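Local coordinates for pyruvate kinase (Pyrobaculum aerophilum, PDB 3QTG), which catalyses the last step of glycolysis, transferring the phosphate of phosphoenolpyruvate to ADP to give pyruvate and ATP, at residues Phe123-Gln128 / Lys172-Ser177; Phe104-Lys109 / Pro118-Phe123; Arg14-Arg19 / Val415-Pro420; Gly281-Val286 / Gly315-Trp320; Ala186-Ser191 / Thr219-Gln224. One frame throughout, in Å; residues are numbered along the deposited sequence.

Interaction 1 (Phe123-Gln128 / Lys172-Ser177); sequences FSAVEQ and KDYDIS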
# COMPACT_ATOMS: atom_id res chain seq x y z
N PHE A 123 -7.12 -10.69 52.11
CA PHE A 123 -8.55 -10.66 52.40
C PHE A 123 -9.30 -9.66 51.52
O PHE A 123 -10.42 -9.95 51.09
CB PHE A 123 -8.81 -10.56 53.92
CG PHE A 123 -8.19 -11.69 54.67
CD1 PHE A 123 -8.87 -12.89 54.82
CD2 PHE A 123 -6.87 -11.61 55.12
CE1 PHE A 123 -8.27 -13.99 55.46
CE2 PHE A 123 -6.26 -12.70 55.75
CZ PHE A 123 -6.97 -13.89 55.93
N SER A 124 -8.67 -8.53 51.20
CA SER A 124 -9.27 -7.57 50.26
C SER A 124 -9.37 -8.09 48.83
O SER A 124 -10.26 -7.68 48.10
CB SER A 124 -8.49 -6.26 50.25
OG SER A 124 -8.42 -5.74 51.56
N ALA A 125 -8.48 -8.99 48.42
CA ALA A 125 -8.45 -9.51 47.05
C ALA A 125 -9.44 -10.67 46.78
O ALA A 125 -9.83 -10.90 45.64
CB ALA A 125 -7.03 -9.94 46.67
N VAL A 126 -9.82 -11.39 47.84
CA VAL A 126 -10.59 -12.63 47.70
C VAL A 126 -12.11 -12.41 47.74
O VAL A 126 -12.64 -11.71 48.62
CB VAL A 126 -10.17 -13.71 48.77
CG1 VAL A 126 -11.13 -14.90 48.77
CG2 VAL A 126 -8.73 -14.19 48.54
N GLU A 127 -12.79 -13.03 46.77
CA GLU A 127 -14.26 -13.09 46.72
C GLU A 127 -14.70 -14.55 46.64
O GLU A 127 -13.91 -15.44 46.32
CB GLU A 127 -14.79 -12.35 45.48
CG GLU A 127 -14.41 -10.89 45.40
CD GLU A 127 -14.79 -10.28 44.05
OE1 GLU A 127 -14.16 -10.63 43.02
OE2 GLU A 127 -15.74 -9.45 44.04
N GLN A 128 -15.98 -14.78 46.91
CA GLN A 128 -16.59 -16.09 46.71
C GLN A 128 -16.38 -16.61 45.29
O GLN A 128 -16.54 -15.87 44.32
CB GLN A 128 -18.07 -16.04 47.02
CG GLN A 128 -18.59 -17.38 47.50
CD GLN A 128 -20.04 -17.32 47.84
OE1 GLN A 128 -20.48 -16.44 48.59
NE2 GLN A 128 -20.82 -18.24 47.28
N LYS A 172 -6.21 -12.76 40.44
CA LYS A 172 -6.32 -11.57 41.28
C LYS A 172 -4.95 -11.03 41.65
O LYS A 172 -4.02 -11.79 41.89
CB LYS A 172 -7.11 -11.83 42.58
CG LYS A 172 -8.56 -12.24 42.40
CD LYS A 172 -9.43 -11.09 41.95
CE LYS A 172 -10.86 -11.56 41.75
NZ LYS A 172 -11.61 -11.57 43.05
N ASP A 173 -4.84 -9.71 41.69
CA ASP A 173 -3.64 -9.03 42.15
C ASP A 173 -3.79 -8.55 43.59
O ASP A 173 -4.86 -8.10 43.99
CB ASP A 173 -3.37 -7.82 41.26
CG ASP A 173 -2.99 -8.19 39.85
OD1 ASP A 173 -1.92 -7.71 39.41
OD2 ASP A 173 -3.74 -8.96 39.20
N TYR A 174 -2.71 -8.64 44.34
CA TYR A 174 -2.67 -8.04 45.67
C TYR A 174 -2.31 -6.54 45.68
O TYR A 174 -1.31 -6.14 45.08
CB TYR A 174 -1.67 -8.78 46.54
CG TYR A 174 -1.91 -10.26 46.77
CD1 TYR A 174 -3.18 -10.75 47.12
CD2 TYR A 174 -0.86 -11.15 46.67
CE1 TYR A 174 -3.38 -12.13 47.33
CE2 TYR A 174 -1.04 -12.50 46.89
CZ TYR A 174 -2.29 -12.98 47.23
OH TYR A 174 -2.42 -14.32 47.45
N ASP A 175 -3.08 -5.74 46.39
CA ASP A 175 -2.74 -4.33 46.56
C ASP A 175 -1.72 -4.13 47.69
O ASP A 175 -2.07 -3.75 48.81
CB ASP A 175 -4.02 -3.51 46.80
CG ASP A 175 -3.75 -2.03 46.96
OD1 ASP A 175 -2.68 -1.54 46.52
OD2 ASP A 175 -4.61 -1.34 47.54
N ILE A 176 -0.45 -4.38 47.39
CA ILE A 176 0.62 -4.23 48.38
C ILE A 176 1.58 -3.07 48.03
O ILE A 176 2.15 -3.03 46.92
CB ILE A 176 1.42 -5.54 48.57
CG1 ILE A 176 0.52 -6.64 49.16
CG2 ILE A 176 2.61 -5.32 49.49
CD1 ILE A 176 1.08 -8.05 48.96
N SER A 177 1.79 -2.17 48.99
CA SER A 177 2.74 -1.06 48.86
C SER A 177 4.14 -1.51 48.40
O SER A 177 4.64 -2.55 48.85
CB SER A 177 2.85 -0.29 50.19
OG SER A 177 1.59 0.26 50.56
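Where the B domain, the lid inserted into the barrel of pyruvate kinases, returns to that barrel, K172 and Y174 meet A125, the last residue of helix 120-125, and K172 also E127 just beyond it. K172 bends at chi2 and chi4 and runs across the E127 side chain at about a right angle. Its NZ donates to A125 O, 3.2 Å away and nearly in line with the C=O bond, so the amine holds the carbonyl of the last helical residue. The same NZ forms a salt bridge with E127 OE1 at 2.7 Å, met on the anti side and 21° out of the carboxylate plane, and a further one with D130. A methionine in place of K172 would probably leave E127 and D130 without the positive charge they share and A125 O without this donor. On the barrel side, D173 is bonded to T233 and G235. Y174, whose OH is bonded to I167 O, presents its ring edge to the helix, with CD1 4.0 Å from A125 CB.

Interaction 2 (Phe104-Lys109 / Pro118-Phe123); sequences FKLSDK and PNKAFF
L106 packs against the F123 ring: L106 CB lies 3.6 Å from F123 CE2, and F123 CZ comes to 3.2 Å from L106 N, approaching the peptide obliquely. With L106 CG anti to the backbone N (chi1 -177°), the branch reaches over the start of the helix, where CD1 rests 3.5 Å from K120 N and CD2 touches K120 CG at 4.0 Å. On the helix, F122 sets its CD2 over the centre of one face of the F123 ring, while F123 CE1 sits in the plane of the F122 ring at its edge. The F104 and F122 rings are inclined at 37° with centroids 5.9 Å apart, and F104 CB also meets F123 CE1. Nearer the surface, P118 CB packs 3.9 Å from D108 CB. Each segment also carries a local side-chain bond: S107 OG accepts from K109 N in an ST turn, and N119, at the N-cap, accepts from A121 N with its side-chain OD1. In the B-domain sheet, strand 101-106 runs between strands 115-117 and 150-155; helix 120-125 packs on it through F122 and F123, which also touch V117 and I151.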
# COMPACT_ATOMS: atom_id res chain seq x y z
N PHE A 104 -9.12 -19.65 56.60
CA PHE A 104 -8.00 -18.71 56.63
C PHE A 104 -8.38 -17.51 57.48
O PHE A 104 -9.49 -16.99 57.34
CB PHE A 104 -7.64 -18.21 55.21
CG PHE A 104 -7.26 -19.31 54.25
CD1 PHE A 104 -8.21 -20.21 53.77
CD2 PHE A 104 -5.94 -19.43 53.80
CE1 PHE A 104 -7.87 -21.21 52.87
CE2 PHE A 104 -5.56 -20.41 52.91
CZ PHE A 104 -6.53 -21.32 52.42
N LYS A 105 -7.48 -17.08 58.36
CA LYS A 105 -7.72 -15.91 59.19
C LYS A 105 -6.55 -14.99 59.08
O LYS A 105 -5.40 -15.43 58.96
CB LYS A 105 -7.97 -16.27 60.67
CG LYS A 105 -9.23 -17.11 60.90
CD LYS A 105 -9.45 -17.52 62.36
CE LYS A 105 -10.25 -18.86 62.40
NZ LYS A 105 -10.66 -19.40 63.80
N LEU A 106 -6.85 -13.70 59.16
CA LEU A 106 -5.82 -12.68 59.27
C LEU A 106 -5.07 -12.80 60.60
O LEU A 106 -5.59 -12.45 61.67
CB LEU A 106 -6.45 -11.29 59.11
CG LEU A 106 -5.55 -10.05 59.12
CD1 LEU A 106 -4.56 -10.09 58.01
CD2 LEU A 106 -6.41 -8.78 59.03
N SER A 107 -3.81 -13.25 60.51
CA SER A 107 -3.00 -13.62 61.67
C SER A 107 -1.61 -14.01 61.23
O SER A 107 -1.44 -14.59 60.15
CB SER A 107 -3.62 -14.82 62.39
OG SER A 107 -2.75 -15.30 63.42
N ASP A 108 -0.62 -13.72 62.06
CA ASP A 108 0.75 -14.15 61.83
C ASP A 108 1.07 -15.46 62.57
O ASP A 108 2.18 -15.98 62.44
CB ASP A 108 1.74 -13.03 62.21
CG ASP A 108 1.63 -12.61 63.65
OD1 ASP A 108 0.62 -12.95 64.31
OD2 ASP A 108 2.55 -11.93 64.15
N LYS A 109 0.11 -15.99 63.32
CA LYS A 109 0.31 -17.20 64.11
C LYS A 109 -1.02 -17.83 64.49
O LYS A 109 -1.86 -17.18 65.09
CB LYS A 109 1.18 -16.96 65.37
CG LYS A 109 1.29 -18.21 66.24
CD LYS A 109 2.70 -18.46 66.71
CE LYS A 109 2.77 -19.83 67.41
NZ LYS A 109 4.17 -20.16 67.76
N PRO A 118 -0.82 -13.39 57.31
CA PRO A 118 -0.53 -12.09 57.93
C PRO A 118 -0.58 -10.88 57.00
O PRO A 118 0.23 -9.96 57.11
CB PRO A 118 0.88 -12.30 58.50
CG PRO A 118 1.52 -13.19 57.57
CD PRO A 118 0.42 -14.15 57.09
N ASN A 119 -1.54 -10.84 56.09
CA ASN A 119 -1.64 -9.69 55.20
C ASN A 119 -3.07 -9.41 54.80
O ASN A 119 -3.71 -10.26 54.16
CB ASN A 119 -0.76 -9.87 53.96
CG ASN A 119 -0.32 -8.55 53.38
OD1 ASN A 119 -1.12 -7.60 53.33
ND2 ASN A 119 0.95 -8.44 52.98
N LYS A 120 -3.58 -8.24 55.17
CA LYS A 120 -4.97 -7.89 54.88
C LYS A 120 -5.26 -7.83 53.37
O LYS A 120 -6.39 -8.08 52.96
CB LYS A 120 -5.40 -6.55 55.52
CG LYS A 120 -6.96 -6.47 55.75
CD LYS A 120 -7.39 -5.01 55.94
CE LYS A 120 -8.93 -4.83 55.96
NZ LYS A 120 -9.52 -4.95 57.34
N ALA A 121 -4.25 -7.51 52.57
CA ALA A 121 -4.40 -7.47 51.11
C ALA A 121 -4.91 -8.80 50.54
O ALA A 121 -5.61 -8.79 49.51
CB ALA A 121 -3.10 -7.04 50.44
N PHE A 122 -4.60 -9.92 51.20
CA PHE A 122 -5.15 -11.23 50.81
C PHE A 122 -6.67 -11.19 50.97
O PHE A 122 -7.42 -11.59 50.08
CB PHE A 122 -4.55 -12.37 51.65
CG PHE A 122 -5.16 -13.75 51.35
CD1 PHE A 122 -4.81 -14.44 50.18
CD2 PHE A 122 -6.08 -14.32 52.22
CE1 PHE A 122 -5.37 -15.69 49.90
CE2 PHE A 122 -6.64 -15.57 51.96
CZ PHE A 122 -6.28 -16.27 50.78
N PHE A 123 -7.12 -10.69 52.11
CA PHE A 123 -8.55 -10.66 52.40
C PHE A 123 -9.30 -9.66 51.52
O PHE A 123 -10.42 -9.95 51.09
CB PHE A 123 -8.81 -10.56 53.92
CG PHE A 123 -8.19 -11.69 54.67
CD1 PHE A 123 -8.87 -12.89 54.82
CD2 PHE A 123 -6.87 -11.61 55.12
CE1 PHE A 123 -8.27 -13.99 55.46
CE2 PHE A 123 -6.26 -12.70 55.75
CZ PHE A 123 -6.97 -13.89 55.93

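Interaction 3 (Arg14-Arg19 / Val415-Pro420); sequences RNLTKR and VWALEP
L16 sets its CB over one face of the W416 indole, 3.8 Å from the centroid of the six-membered ring, and its two methyls part from there: CD1 follows the ring to W416 CZ2 at 3.7 Å, while CD2 turns to A417 CB. The indole is fixed at its polar end by W416 NE1, which is bonded to P395 O, and R394 makes a cation-pi contact with it. Backbone joins the pair as well, A417 N donating to L16 O at 3.0 Å. This is the seam between two domains, where the lead-in to the first barrel strand, 18-22, meets the type II turn V415-L418 that opens strand 418-422 of the C-terminal alpha/beta domain; A417 holds the turn's positive phi, 71°. K18 kinks at chi2 (-53°) and again at chi4, which curls NZ into the turn to donate to V415 O at 2.7 Å and L418 O at 2.8 Å, with S413 O as a third acceptor. A leucine in its place would probably leave these carbonyls, gathered in a buried spot, without their common donor. R14, bent at chi2 and chi3, lays its guanidinium flat against the E419 carboxylate, the planes 12° apart. NH1 and OE2 are 3.8 Å apart, a long salt bridge of charges with no N-H directed at the oxygen.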
# COMPACT_ATOMS: atom_id res chain seq x y z
N ARG A 14 25.71 -15.71 13.55
CA ARG A 14 25.54 -14.82 14.70
C ARG A 14 24.06 -14.53 14.97
O ARG A 14 23.31 -14.19 14.05
CB ARG A 14 26.33 -13.52 14.54
CG ARG A 14 26.38 -12.64 15.80
CD ARG A 14 26.92 -13.41 17.02
NE ARG A 14 28.37 -13.62 16.95
CZ ARG A 14 29.26 -13.05 17.76
NH1 ARG A 14 28.86 -12.22 18.72
NH2 ARG A 14 30.56 -13.30 17.60
N ASN A 15 23.66 -14.66 16.23
CA ASN A 15 22.26 -14.55 16.58
C ASN A 15 21.75 -13.11 16.68
O ASN A 15 22.45 -12.19 17.10
CB ASN A 15 21.91 -15.39 17.84
CG ASN A 15 21.72 -16.88 17.51
OD1 ASN A 15 22.09 -17.76 18.30
ND2 ASN A 15 21.15 -17.17 16.35
N LEU A 16 20.51 -12.94 16.24
CA LEU A 16 19.81 -11.67 16.35
C LEU A 16 19.04 -11.71 17.65
O LEU A 16 19.08 -10.74 18.40
CB LEU A 16 18.92 -11.45 15.15
CG LEU A 16 19.59 -11.51 13.76
CD1 LEU A 16 18.59 -11.14 12.68
CD2 LEU A 16 20.80 -10.58 13.69
N THR A 17 18.39 -12.84 17.92
CA THR A 17 17.78 -13.11 19.22
C THR A 17 18.88 -13.37 20.25
O THR A 17 19.76 -14.20 20.03
CB THR A 17 16.85 -14.32 19.18
OG1 THR A 17 15.97 -14.20 18.05
CG2 THR A 17 16.02 -14.39 20.46
N LYS A 18 18.82 -12.65 21.36
CA LYS A 18 19.81 -12.79 22.41
C LYS A 18 19.45 -13.86 23.44
O LYS A 18 18.28 -14.16 23.68
CB LYS A 18 20.09 -11.42 23.06
CG LYS A 18 20.54 -10.34 22.06
CD LYS A 18 21.74 -10.82 21.24
CE LYS A 18 22.25 -9.75 20.32
NZ LYS A 18 22.60 -8.56 21.12
N ARG A 19 20.48 -14.44 24.04
CA ARG A 19 20.35 -15.65 24.85
C ARG A 19 20.77 -15.31 26.28
O ARG A 19 21.91 -14.89 26.52
CB ARG A 19 21.26 -16.76 24.28
CG ARG A 19 21.04 -17.09 22.78
CD ARG A 19 22.33 -17.59 22.08
NE ARG A 19 23.40 -16.60 22.17
CZ ARG A 19 24.64 -16.74 21.69
NH1 ARG A 19 25.02 -17.85 21.08
NH2 ARG A 19 25.50 -15.74 21.84
N VAL A 415 20.13 -6.63 23.60
CA VAL A 415 19.25 -5.94 22.67
C VAL A 415 19.36 -6.63 21.30
O VAL A 415 20.45 -7.01 20.87
CB VAL A 415 19.58 -4.40 22.59
CG1 VAL A 415 18.63 -3.69 21.60
CG2 VAL A 415 19.47 -3.73 23.98
N TRP A 416 18.22 -6.83 20.65
CA TRP A 416 18.12 -7.40 19.28
C TRP A 416 19.24 -6.98 18.31
O TRP A 416 19.44 -5.80 18.06
CB TRP A 416 16.77 -7.00 18.67
CG TRP A 416 16.64 -7.30 17.20
CD1 TRP A 416 16.99 -6.48 16.15
CD2 TRP A 416 16.11 -8.50 16.61
NE1 TRP A 416 16.72 -7.09 14.97
CE2 TRP A 416 16.19 -8.33 15.21
CE3 TRP A 416 15.57 -9.69 17.14
CZ2 TRP A 416 15.75 -9.31 14.29
CZ3 TRP A 416 15.13 -10.69 16.22
CH2 TRP A 416 15.22 -10.48 14.81
N ALA A 417 19.93 -7.98 17.77
CA ALA A 417 20.92 -7.87 16.66
C ALA A 417 22.23 -7.19 16.99
O ALA A 417 23.17 -7.25 16.19
CB ALA A 417 20.29 -7.22 15.38
N LEU A 418 22.31 -6.53 18.15
CA LEU A 418 23.46 -5.69 18.44
C LEU A 418 24.69 -6.48 18.81
O LEU A 418 24.63 -7.42 19.64
CB LEU A 418 23.17 -4.65 19.53
CG LEU A 418 21.98 -3.69 19.32
CD1 LEU A 418 22.05 -2.61 20.37
CD2 LEU A 418 21.96 -3.10 17.90
N GLU A 419 25.80 -6.12 18.19
CA GLU A 419 27.10 -6.64 18.60
C GLU A 419 27.99 -5.51 19.12
O GLU A 419 28.64 -4.81 18.35
CB GLU A 419 27.80 -7.43 17.49
CG GLU A 419 28.80 -8.40 18.11
CD GLU A 419 29.81 -8.93 17.12
OE1 GLU A 419 31.02 -8.74 17.37
OE2 GLU A 419 29.40 -9.51 16.10
N PRO A 420 27.98 -5.33 20.45
CA PRO A 420 28.71 -4.24 21.05
C PRO A 420 30.20 -4.50 21.19
O PRO A 420 30.63 -5.55 21.69
CB PRO A 420 28.02 -4.06 22.41
CG PRO A 420 27.46 -5.42 22.74
CD PRO A 420 27.23 -6.14 21.44

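Interaction 4 (Gly281-Val286 / Gly315-Trp320); sequences GKPIAV and GVDSLW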
# COMPACT_ATOMS: atom_id res chain seq x y z
N GLY A 281 8.54 0.41 21.06
CA GLY A 281 10.00 0.44 20.93
C GLY A 281 10.72 0.10 22.21
O GLY A 281 11.80 0.62 22.48
N LYS A 282 10.11 -0.77 23.01
CA LYS A 282 10.77 -1.30 24.22
C LYS A 282 11.35 -2.66 23.92
O LYS A 282 10.67 -3.50 23.37
CB LYS A 282 9.77 -1.41 25.38
CG LYS A 282 9.19 -0.09 25.87
CD LYS A 282 10.26 0.89 26.24
CE LYS A 282 9.66 2.18 26.80
NZ LYS A 282 10.71 3.19 27.02
N PRO A 283 12.61 -2.90 24.32
CA PRO A 283 13.12 -4.26 24.17
C PRO A 283 12.23 -5.25 24.97
O PRO A 283 11.68 -4.89 26.02
CB PRO A 283 14.53 -4.18 24.78
CG PRO A 283 14.89 -2.73 24.76
CD PRO A 283 13.59 -2.00 24.96
N ILE A 284 12.08 -6.47 24.44
CA ILE A 284 11.13 -7.45 24.97
C ILE A 284 11.82 -8.83 25.15
O ILE A 284 12.53 -9.31 24.27
CB ILE A 284 9.85 -7.55 24.07
CG1 ILE A 284 8.95 -8.74 24.44
CG2 ILE A 284 10.19 -7.54 22.56
CD1 ILE A 284 7.98 -8.47 25.60
N ALA A 285 11.60 -9.44 26.31
CA ALA A 285 12.08 -10.79 26.58
C ALA A 285 10.93 -11.74 26.86
O ALA A 285 9.85 -11.34 27.29
CB ALA A 285 13.06 -10.77 27.77
N VAL A 286 11.15 -13.01 26.56
CA VAL A 286 10.28 -14.08 27.04
C VAL A 286 11.12 -14.97 27.96
O VAL A 286 12.20 -15.42 27.58
CB VAL A 286 9.59 -14.85 25.90
CG1 VAL A 286 8.81 -16.04 26.45
CG2 VAL A 286 8.61 -13.92 25.12
N GLY A 315 10.04 -11.92 16.91
CA GLY A 315 10.99 -10.82 16.92
C GLY A 315 11.33 -10.27 18.30
O GLY A 315 11.71 -9.11 18.41
N VAL A 316 11.24 -11.10 19.34
CA VAL A 316 11.68 -10.70 20.69
C VAL A 316 13.19 -10.42 20.70
O VAL A 316 13.93 -11.04 19.91
CB VAL A 316 11.32 -11.78 21.77
CG1 VAL A 316 9.81 -11.98 21.84
CG2 VAL A 316 12.04 -13.12 21.48
N ASP A 317 13.64 -9.52 21.58
CA ASP A 317 15.07 -9.22 21.72
C ASP A 317 15.84 -10.38 22.33
O ASP A 317 16.99 -10.62 21.96
CB ASP A 317 15.33 -8.01 22.63
CG ASP A 317 14.76 -6.72 22.09
OD1 ASP A 317 15.56 -5.84 21.67
OD2 ASP A 317 13.53 -6.57 22.14
N SER A 318 15.25 -11.04 23.32
CA SER A 318 15.93 -12.12 24.07
C SER A 318 15.00 -13.22 24.62
O SER A 318 13.78 -13.02 24.77
CB SER A 318 16.82 -11.56 25.19
OG SER A 318 16.11 -10.69 26.05
N LEU A 319 15.62 -14.38 24.91
CA LEU A 319 14.97 -15.52 25.57
C LEU A 319 15.79 -15.88 26.81
O LEU A 319 17.02 -15.97 26.75
CB LEU A 319 14.83 -16.74 24.64
CG LEU A 319 14.06 -16.57 23.30
CD1 LEU A 319 14.28 -17.76 22.39
CD2 LEU A 319 12.56 -16.36 23.49
N TRP A 320 15.10 -16.05 27.94
CA TRP A 320 15.77 -16.23 29.21
C TRP A 320 15.49 -17.64 29.73
O TRP A 320 14.35 -17.98 30.00
CB TRP A 320 15.24 -15.22 30.23
CG TRP A 320 15.50 -13.76 29.92
CD1 TRP A 320 15.93 -13.22 28.73
CD2 TRP A 320 15.34 -12.66 30.83
NE1 TRP A 320 16.06 -11.85 28.86
CE2 TRP A 320 15.71 -11.49 30.14
CE3 TRP A 320 14.95 -12.56 32.17
CZ2 TRP A 320 15.67 -10.22 30.74
CZ3 TRP A 320 14.91 -11.30 32.76
CH2 TRP A 320 15.26 -10.14 32.04
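D317 reaches across to P283 and I284, its CG anti to the carbonyl carbon (chi1 -64°). Its CB lies 3.5 Å from I284 O, and CG is 3.6 Å from I284 N. OD2 accepts from I284 N at 2.7 Å, the N-H arriving from 49° above the carboxylate plane; R394, in a salt bridge, is the second partner of this oxygen. OD1 touches P283 CB at 3.7 Å and accepts from W416 N. With both oxygens engaged, the carboxylate is fixed in rotation, and the arginine probably keeps it ionised. Beyond it, strands 284-287 and 318-321 pair in parallel as the last two strands of the eight-stranded TIM barrel, joined by helix 302-313 in a beta-alpha-beta unit. A285 stands beside S318 and V286 beside L319. V286 N donates to S318 O at 3.2 Å and W320 N to V286 O at 3.0 Å, whereas the bonds of D317 N and S318 N to I284 O are weak. A285 CB sits over a face of the W320 indole, 3.7 Å from the centroid of the five-membered ring, a CH-pi contact. W320 NE1 donates to S318 OG, which is also bonded to Y249 OH. The indole lies close to R46, a probable substrate-binding residue. On the sheet face of V286 and L319, V286 CG2 meets V316 CG1 at 4.0 Å, and helix 302-313 packs through T311.

Interaction 5 (Ala186-Ser191 / Thr219-Gln224); sequences ALKAIS and TELGFQ
L221 pushes its isobutyl group against the last turn of helix 181-190, CD1 4.0 Å from L187 CB and CD2 4.1 Å from K188 CB, so each methyl meets one of two consecutive residues. The K188 chain passes the leucine at about a right angle. Beside this, F223 comes in edge-on: S191 OG and L187 O both lie near its ring plane at the edge, 3.2 Å and 3.7 Å from F223 CE1. Those two oxygens are themselves joined, S191 OG donating to L187 O in a hydrogen bond modelled rather short, at 2.5 Å. With OG anti to its carbonyl carbon (chi1 -70°), S191 also brings that atom to 3.9 Å from L221 CB. F223 CZ and L187 CD1 are in looser touch, 4.4 Å apart. G222, at positive phi, forms the Schellman motif that ends helix 208-220, and the reversal places L221 and F223 against the same neighbour. L187 further packs on L217 and L218, and also comes close to L49, a probable ATP-binding residue. Helices 181-190 and 208-220 flank strand 199-202 in sequence, and their side-by-side packing outside the sheet is typical of the helical layer of a TIM barrel.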
# COMPACT_ATOMS: atom_id res chain seq x y z
N ALA A 186 17.66 -6.28 49.75
CA ALA A 186 18.51 -6.98 48.78
C ALA A 186 19.33 -6.03 47.91
O ALA A 186 20.47 -6.33 47.56
CB ALA A 186 17.66 -7.93 47.91
N LEU A 187 18.76 -4.88 47.57
CA LEU A 187 19.47 -3.89 46.77
C LEU A 187 20.62 -3.18 47.51
O LEU A 187 21.66 -2.85 46.91
CB LEU A 187 18.49 -2.89 46.15
CG LEU A 187 18.11 -3.03 44.66
CD1 LEU A 187 18.64 -4.30 43.98
CD2 LEU A 187 16.63 -2.88 44.43
N LYS A 188 20.47 -2.94 48.81
CA LYS A 188 21.60 -2.31 49.51
C LYS A 188 22.66 -3.31 49.95
O LYS A 188 23.84 -2.98 50.02
CB LYS A 188 21.19 -1.31 50.60
CG LYS A 188 19.87 -1.51 51.26
CD LYS A 188 19.31 -0.16 51.66
CE LYS A 188 18.46 -0.26 52.91
NZ LYS A 188 18.16 1.09 53.47
N ALA A 189 22.24 -4.56 50.17
CA ALA A 189 23.18 -5.65 50.40
C ALA A 189 24.17 -5.81 49.25
O ALA A 189 25.32 -6.20 49.45
CB ALA A 189 22.43 -6.96 50.63
N ILE A 190 23.71 -5.50 48.04
CA ILE A 190 24.47 -5.75 46.80
C ILE A 190 25.05 -4.45 46.22
O ILE A 190 25.89 -4.49 45.32
CB ILE A 190 23.60 -6.58 45.79
CG1 ILE A 190 23.79 -8.08 46.05
CG2 ILE A 190 23.92 -6.27 44.34
CD1 ILE A 190 22.67 -8.70 46.88
N SER A 191 24.63 -3.32 46.78
CA SER A 191 25.13 -1.99 46.40
C SER A 191 26.65 -1.77 46.32
O SER A 191 27.07 -0.91 45.55
CB SER A 191 24.51 -0.91 47.29
OG SER A 191 23.13 -0.77 46.98
N THR A 219 18.46 4.89 42.00
CA THR A 219 19.17 6.17 41.93
C THR A 219 19.74 6.57 43.30
O THR A 219 20.93 6.90 43.41
CB THR A 219 18.25 7.26 41.37
OG1 THR A 219 17.81 6.86 40.06
CG2 THR A 219 18.99 8.61 41.26
N GLU A 220 18.91 6.52 44.34
CA GLU A 220 19.36 6.80 45.72
C GLU A 220 20.60 5.97 46.09
O GLU A 220 21.50 6.46 46.78
CB GLU A 220 18.23 6.51 46.72
CG GLU A 220 18.59 6.84 48.19
CD GLU A 220 17.90 5.91 49.21
OE1 GLU A 220 16.80 5.39 48.92
OE2 GLU A 220 18.48 5.70 50.30
N LEU A 221 20.65 4.74 45.60
CA LEU A 221 21.68 3.78 46.00
C LEU A 221 22.87 3.77 45.05
O LEU A 221 23.80 2.99 45.23
CB LEU A 221 21.08 2.38 46.13
CG LEU A 221 20.16 2.16 47.33
CD1 LEU A 221 19.42 0.84 47.20
CD2 LEU A 221 20.95 2.24 48.66
N GLY A 222 22.85 4.66 44.07
CA GLY A 222 23.95 4.82 43.12
C GLY A 222 24.00 3.81 41.97
O GLY A 222 25.02 3.69 41.31
N PHE A 223 22.92 3.08 41.75
CA PHE A 223 22.85 2.18 40.59
C PHE A 223 22.69 2.98 39.31
O PHE A 223 22.01 4.01 39.30
CB PHE A 223 21.69 1.19 40.71
CG PHE A 223 21.95 0.04 41.64
CD1 PHE A 223 21.90 0.22 43.03
CD2 PHE A 223 22.26 -1.22 41.14
CE1 PHE A 223 22.13 -0.83 43.89
CE2 PHE A 223 22.49 -2.28 42.00
CZ PHE A 223 22.43 -2.09 43.39
N GLN A 224 23.29 2.48 38.23
CA GLN A 224 23.03 2.99 36.89
C GLN A 224 22.53 1.85 36.01
O GLN A 224 23.17 1.48 35.03
CB GLN A 224 24.28 3.64 36.30
CG GLN A 224 24.77 4.86 37.07
CD GLN A 224 26.21 5.22 36.75
OE1 GLN A 224 26.95 5.67 37.62
NE2 GLN A 224 26.61 5.03 35.50

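In the fold
From the N terminus, residues 14-19 enter the first barrel strand and wait almost 400 residues for their partner 415-420, so interaction 3 encloses all the others and binds the barrel to the C-terminal domain. Within that span the rest follow in series. Interaction 2 closes a short loop in the B domain; interaction 1 then opens from the same helix, 120-125, sharing F123, and closes where the chain returns to the barrel. Interaction 5 joins two successive outer helices, and interaction 4 pairs the last two barrel strands. Interactions 3 and 4 touch, since strands 18-22 and 318-321 are neighbours that close the barrel; interactions 1 and 3 have centres about 40 Å apart.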